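Long-range contacts in alcohol dehydrogenase superfamily protein (Novosphingobium aromaticivorans, PDB 3GAZ), which probably acts as an NADP-dependent oxidoreductase of the medium-chain dehydrogenase/reductase type, although its substrate is not known: residues 73-78 and 89-94; 151-156 and 177-182. All coordinates share one frame; numbering follows the deposited sequence.

Contact 1 (73-78 and 89-94); sequences GTVVAV and DAVFGL
Val75 holds CG2 beside its own backbone N and CG1 anti to it (chi1 173°), while Val91 keeps CG1 anti to its carbonyl carbon (chi1 -60°); these two settings bring Val75 CG2 to 4.0 Å from Val91 CG1. The two branched side chains meet at an oblique angle. The same methyl, Val75 CG2, also lies 3.5 Å from Asp89 O, so one branch packs against both the carbonyl and the valine. The pairing itself is made by the backbone. Gly73 and Val91 form an antiparallel hydrogen-bonded pair, with Gly73 N to Val91 O and Val91 N to Gly73 O both 2.9 Å. Val75 N adds a third bond to Asp89 O, also 2.9 Å. In the non-hydrogen-bonded pair between them, Thr74 and Ala90 approach to 4.3 Å between CA atoms, and both side chains touch Met125 of helix 125-129. Thr74 OG1 turns to Glu40 for its hydrogen bond, and Asp89 OD2 accepts one from Arg86 N. Past these few residues the strands part, Val76-Val78 turning off one way and Phe92-Leu94 the other, with short axes at 116°. Strands 70-78 and 90-94 thus form a beta hairpin, with a short antiparallel ladder and a wide splay, within the mixed sheet of the GroES-like domain of this alcohol dehydrogenase family.

Contact 2 (151-156 and 177-182); sequences GQTVLI and RVFATA
The Phe179 ring turns its edge to Val154 O, which lies near the ring plane 3.7 Å from CD2; Thr153 CB approaches CE2 of the ring obliquely. His211 and Phe217 also meet this ring, with planes inclined at about 45° and 60°, so an aromatic group gathers over this side of the sheet. The two segments are the parallel strands of a beta-alpha-beta crossover, 153-157 and 177-182 joined through helix 162-173, in the Rossmann-type sheet of the zinc-binding dehydrogenase family. Five backbone hydrogen bonds alternate between the strands. Arg177 N binds Gln152 O at 2.8 Å, and Arg177 O in turn accepts from Val154 N. Phe179 gives its N-H to Val154 O at 2.8 Å, and Phe179 O accepts from Ile156 N. On the side of the sheet that carries Phe179, Leu155 has CG anti to its backbone N (chi1 173°), a setting that carries CD1 to 4.1 Å from Phe179 CB and alongside Thr181 CG2. Ile198 of the next strand touches all three of these residues. The other face is made of small and branched apolar groups. Ile156 CG1 meets Val178 CG1 at 4.2 Å, and Ile156 CB faces the methyl of Ala180; helix 162-173 packs over them through Ala167, Ile168, Ala171 and Leu172. The Ile156 side chain also touches the glycine-rich turn of Gly159, Gly161 and Gly164, whose GxGxxG spacing is consistent with dinucleotide binding. At the C-terminal end, Thr181 N reaches Ile156 O at 3.0 Å, and Thr181 OG1 is hydrogen-bonded to Gln157 OE1.

How the contacts relate
The two contacts lie in different domains, on opposite sides of the chain's centre, with their own centres about 34 Å apart and nearest atoms about 18 Å apart; they share no strand. Contact 1 is a partly buried hairpin pairing in the GroES-like domain, antiparallel and quickly diverging, with three backbone bonds and one valine pair, against five bonds and side chains packed on both faces in contact 2. Contact 2 is more deeply buried and nearly parallel throughout, at 19° between short axes, and buries 449 Å² against 257 Å². Its packing is as expected for interior strands of a Rossmann-type domain, whereas Arg177 marks its exposed end.

Contact 1 (73-78 and 89-94)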
loop_
_atom_site.group_PDB
_atom_site.type_symbol
_atom_site.label_atom_id
_atom_site.label_comp_id
_atom_site.label_asym_id
_atom_site.label_seq_id
_atom_site.Cartn_x
_atom_site.Cartn_y
_atom_site.Cartn_z
ATOM N N GLY A 73 6.300 -1.439 -21.909
ATOM C CA GLY A 73 5.701 -0.365 -22.680
ATOM C C GLY A 73 6.705 0.670 -23.138
ATOM O O GLY A 73 7.878 0.366 -23.348
ATOM N N THR A 74 6.234 1.902 -23.285
ATOM C CA THR A 74 7.073 3.001 -23.736
ATOM C C THR A 74 6.922 4.215 -22.825
ATOM O O THR A 74 5.834 4.507 -22.330
ATOM C CB THR A 74 6.695 3.414 -25.178
ATOM O OG1 THR A 74 6.938 2.317 -26.068
ATOM C CG2 THR A 74 7.518 4.613 -25.630
ATOM N N VAL A 75 8.025 4.915 -22.602
ATOM C CA VAL A 75 8.014 6.115 -21.775
ATOM C C VAL A 75 7.422 7.235 -22.629
ATOM O O VAL A 75 7.888 7.480 -23.743
ATOM C CB VAL A 75 9.451 6.494 -21.340
ATOM C CG1 VAL A 75 9.455 7.831 -20.619
ATOM C CG2 VAL A 75 10.019 5.406 -20.441
ATOM N N VAL A 76 6.387 7.898 -22.125
ATOM C CA VAL A 76 5.761 8.985 -22.874
ATOM C C VAL A 76 5.900 10.332 -22.176
ATOM O O VAL A 76 5.589 11.372 -22.751
ATOM C CB VAL A 76 4.268 8.705 -23.137
ATOM C CG1 VAL A 76 4.129 7.562 -24.124
ATOM C CG2 VAL A 76 3.558 8.370 -21.833
ATOM N N ALA A 77 6.370 10.305 -20.935
ATOM C CA ALA A 77 6.577 11.520 -20.158
ATOM C C ALA A 77 7.535 11.204 -19.020
ATOM O O ALA A 77 7.544 10.088 -18.485
ATOM C CB ALA A 77 5.254 12.040 -19.607
ATOM N N VAL A 78 8.346 12.189 -18.655
ATOM C CA VAL A 78 9.314 12.010 -17.588
ATOM C C VAL A 78 9.126 13.069 -16.514
ATOM O O VAL A 78 8.922 14.246 -16.815
ATOM C CB VAL A 78 10.753 12.085 -18.142
ATOM C CG1 VAL A 78 11.758 11.884 -17.031
ATOM C CG2 VAL A 78 10.940 11.030 -19.225
ATOM N N ASP A 89 11.659 5.827 -24.833
ATOM C CA ASP A 89 12.364 4.613 -24.425
ATOM C C ASP A 89 11.423 3.449 -24.137
ATOM O O ASP A 89 10.445 3.604 -23.414
ATOM C CB ASP A 89 13.205 4.863 -23.167
ATOM C CG ASP A 89 14.429 5.716 -23.436
ATOM O OD1 ASP A 89 14.801 5.888 -24.617
ATOM O OD2 ASP A 89 15.025 6.204 -22.457
ATOM N N ALA A 90 11.723 2.285 -24.705
ATOM C CA ALA A 90 10.915 1.095 -24.459
ATOM C C ALA A 90 11.432 0.509 -23.146
ATOM O O ALA A 90 12.643 0.352 -22.971
ATOM C CB ALA A 90 11.089 0.088 -25.593
ATOM N N VAL A 91 10.524 0.187 -22.225
ATOM C CA VAL A 91 10.924 -0.363 -20.930
ATOM C C VAL A 91 10.038 -1.509 -20.443
ATOM O O VAL A 91 8.994 -1.795 -21.027
ATOM C CB VAL A 91 10.905 0.731 -19.828
ATOM C CG1 VAL A 91 11.865 1.864 -20.183
ATOM C CG2 VAL A 91 9.484 1.258 -19.648
ATOM N N PHE A 92 10.475 -2.168 -19.371
ATOM C CA PHE A 92 9.705 -3.246 -18.758
ATOM C C PHE A 92 10.090 -3.335 -17.284
ATOM O O PHE A 92 11.155 -2.850 -16.891
ATOM C CB PHE A 92 9.929 -4.589 -19.489
ATOM C CG PHE A 92 11.230 -5.296 -19.155
ATOM C CD1 PHE A 92 12.454 -4.635 -19.221
ATOM C CD2 PHE A 92 11.222 -6.657 -18.838
ATOM C CE1 PHE A 92 13.657 -5.319 -18.981
ATOM C CE2 PHE A 92 12.413 -7.352 -18.596
ATOM C CZ PHE A 92 13.637 -6.677 -18.669
ATOM N N GLY A 93 9.216 -3.915 -16.466
ATOM C CA GLY A 93 9.533 -4.040 -15.055
ATOM C C GLY A 93 8.401 -4.492 -14.157
ATOM O O GLY A 93 7.257 -4.613 -14.587
ATOM N N LEU A 94 8.751 -4.765 -12.902
ATOM C CA LEU A 94 7.804 -5.174 -11.867
ATOM C C LEU A 94 7.519 -3.846 -11.189
ATOM O O LEU A 94 8.375 -3.313 -10.484
ATOM C CB LEU A 94 8.474 -6.147 -10.894
ATOM C CG LEU A 94 7.727 -6.473 -9.596
ATOM C CD1 LEU A 94 6.276 -6.825 -9.907
ATOM C CD2 LEU A 94 8.436 -7.629 -8.886
#

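Contact 2 (151-156 and 177-182)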
loop_
_atom_site.group_PDB
_atom_site.type_symbol
_atom_site.label_atom_id
_atom_site.label_comp_id
_atom_site.label_asym_id
_atom_site.label_seq_id
_atom_site.Cartn_x
_atom_site.Cartn_y
_atom_site.Cartn_z
ATOM N N GLY A 151 29.712 -24.617 -12.066
ATOM C CA GLY A 151 30.033 -25.997 -11.751
ATOM C C GLY A 151 29.157 -26.673 -10.709
ATOM O O GLY A 151 29.224 -27.892 -10.545
ATOM N N GLN A 152 28.339 -25.905 -9.996
ATOM C CA GLN A 152 27.475 -26.502 -8.986
ATOM C C GLN A 152 26.296 -27.207 -9.634
ATOM O O GLN A 152 25.845 -26.824 -10.712
ATOM C CB GLN A 152 26.940 -25.443 -8.020
ATOM C CG GLN A 152 27.971 -24.862 -7.067
ATOM C CD GLN A 152 27.352 -23.882 -6.087
ATOM O OE1 GLN A 152 26.622 -22.971 -6.481
ATOM N NE2 GLN A 152 27.643 -24.062 -4.804
ATOM N N THR A 153 25.806 -28.249 -8.976
ATOM C CA THR A 153 24.656 -28.977 -9.481
ATOM C C THR A 153 23.436 -28.266 -8.918
ATOM O O THR A 153 23.355 -28.017 -7.712
ATOM C CB THR A 153 24.663 -30.439 -9.013
ATOM O OG1 THR A 153 24.794 -30.485 -7.588
ATOM C CG2 THR A 153 25.817 -31.195 -9.664
ATOM N N VAL A 154 22.497 -27.930 -9.795
ATOM C CA VAL A 154 21.291 -27.221 -9.387
ATOM C C VAL A 154 20.036 -27.966 -9.808
ATOM O O VAL A 154 19.915 -28.396 -10.949
ATOM C CB VAL A 154 21.244 -25.794 -10.005
ATOM C CG1 VAL A 154 19.927 -25.111 -9.658
ATOM C CG2 VAL A 154 22.419 -24.970 -9.501
ATOM N N LEU A 155 19.106 -28.114 -8.871
ATOM C CA LEU A 155 17.843 -28.787 -9.140
ATOM C C LEU A 155 16.711 -27.771 -9.032
ATOM O O LEU A 155 16.506 -27.172 -7.972
ATOM C CB LEU A 155 17.606 -29.905 -8.123
ATOM C CG LEU A 155 16.226 -30.567 -8.204
ATOM C CD1 LEU A 155 16.088 -31.298 -9.535
ATOM C CD2 LEU A 155 16.036 -31.520 -7.035
ATOM N N ILE A 156 15.995 -27.562 -10.131
ATOM C CA ILE A 156 14.871 -26.637 -10.136
ATOM C C ILE A 156 13.588 -27.454 -10.077
ATOM O O ILE A 156 13.322 -28.254 -10.971
ATOM C CB ILE A 156 14.829 -25.776 -11.423
ATOM C CG1 ILE A 156 16.122 -24.973 -11.569
ATOM C CG2 ILE A 156 13.613 -24.847 -11.380
ATOM C CD1 ILE A 156 16.370 -23.991 -10.444
ATOM N N ARG A 177 25.354 -26.997 -13.489
ATOM C CA ARG A 177 24.842 -28.179 -14.166
ATOM C C ARG A 177 23.412 -28.256 -13.660
ATOM O O ARG A 177 23.171 -28.600 -12.503
ATOM C CB ARG A 177 25.632 -29.425 -13.764
ATOM C CG ARG A 177 27.041 -29.450 -14.335
ATOM C CD ARG A 177 27.582 -30.872 -14.390
ATOM N NE ARG A 177 26.578 -31.812 -14.890
ATOM C CZ ARG A 177 25.898 -31.664 -16.026
ATOM N NH1 ARG A 177 26.107 -30.608 -16.802
ATOM N NH2 ARG A 177 25.001 -32.573 -16.385
ATOM N N VAL A 178 22.470 -27.925 -14.536
ATOM C CA VAL A 178 21.064 -27.871 -14.172
ATOM C C VAL A 178 20.191 -29.083 -14.470
ATOM O O VAL A 178 20.264 -29.681 -15.545
ATOM C CB VAL A 178 20.411 -26.624 -14.815
ATOM C CG1 VAL A 178 18.971 -26.467 -14.339
ATOM C CG2 VAL A 178 21.231 -25.384 -14.472
ATOM N N PHE A 179 19.348 -29.408 -13.492
ATOM C CA PHE A 179 18.395 -30.512 -13.554
ATOM C C PHE A 179 17.055 -29.913 -13.134
ATOM O O PHE A 179 17.016 -29.006 -12.298
ATOM C CB PHE A 179 18.787 -31.605 -12.558
ATOM C CG PHE A 179 20.154 -32.173 -12.788
ATOM C CD1 PHE A 179 20.315 -33.366 -13.488
ATOM C CD2 PHE A 179 21.287 -31.504 -12.333
ATOM C CE1 PHE A 179 21.583 -33.887 -13.733
ATOM C CE2 PHE A 179 22.567 -32.019 -12.573
ATOM C CZ PHE A 179 22.711 -33.214 -13.277
ATOM N N ALA A 180 15.956 -30.411 -13.691
ATOM C CA ALA A 180 14.653 -29.871 -13.320
ATOM C C ALA A 180 13.534 -30.901 -13.371
ATOM O O ALA A 180 13.449 -31.690 -14.312
ATOM C CB ALA A 180 14.309 -28.681 -14.222
ATOM N N THR A 181 12.684 -30.895 -12.346
ATOM C CA THR A 181 11.555 -31.807 -12.298
ATOM C C THR A 181 10.386 -31.085 -12.953
ATOM O O THR A 181 10.219 -29.874 -12.782
ATOM C CB THR A 181 11.163 -32.184 -10.850
ATOM O OG1 THR A 181 10.825 -31.003 -10.113
ATOM C CG2 THR A 181 12.309 -32.909 -10.160
ATOM N N ALA A 182 9.588 -31.824 -13.713
ATOM C CA ALA A 182 8.447 -31.235 -14.394
ATOM C C ALA A 182 7.449 -32.313 -14.774
ATOM O O ALA A 182 7.759 -33.501 -14.748
ATOM C CB ALA A 182 8.908 -30.493 -15.631
#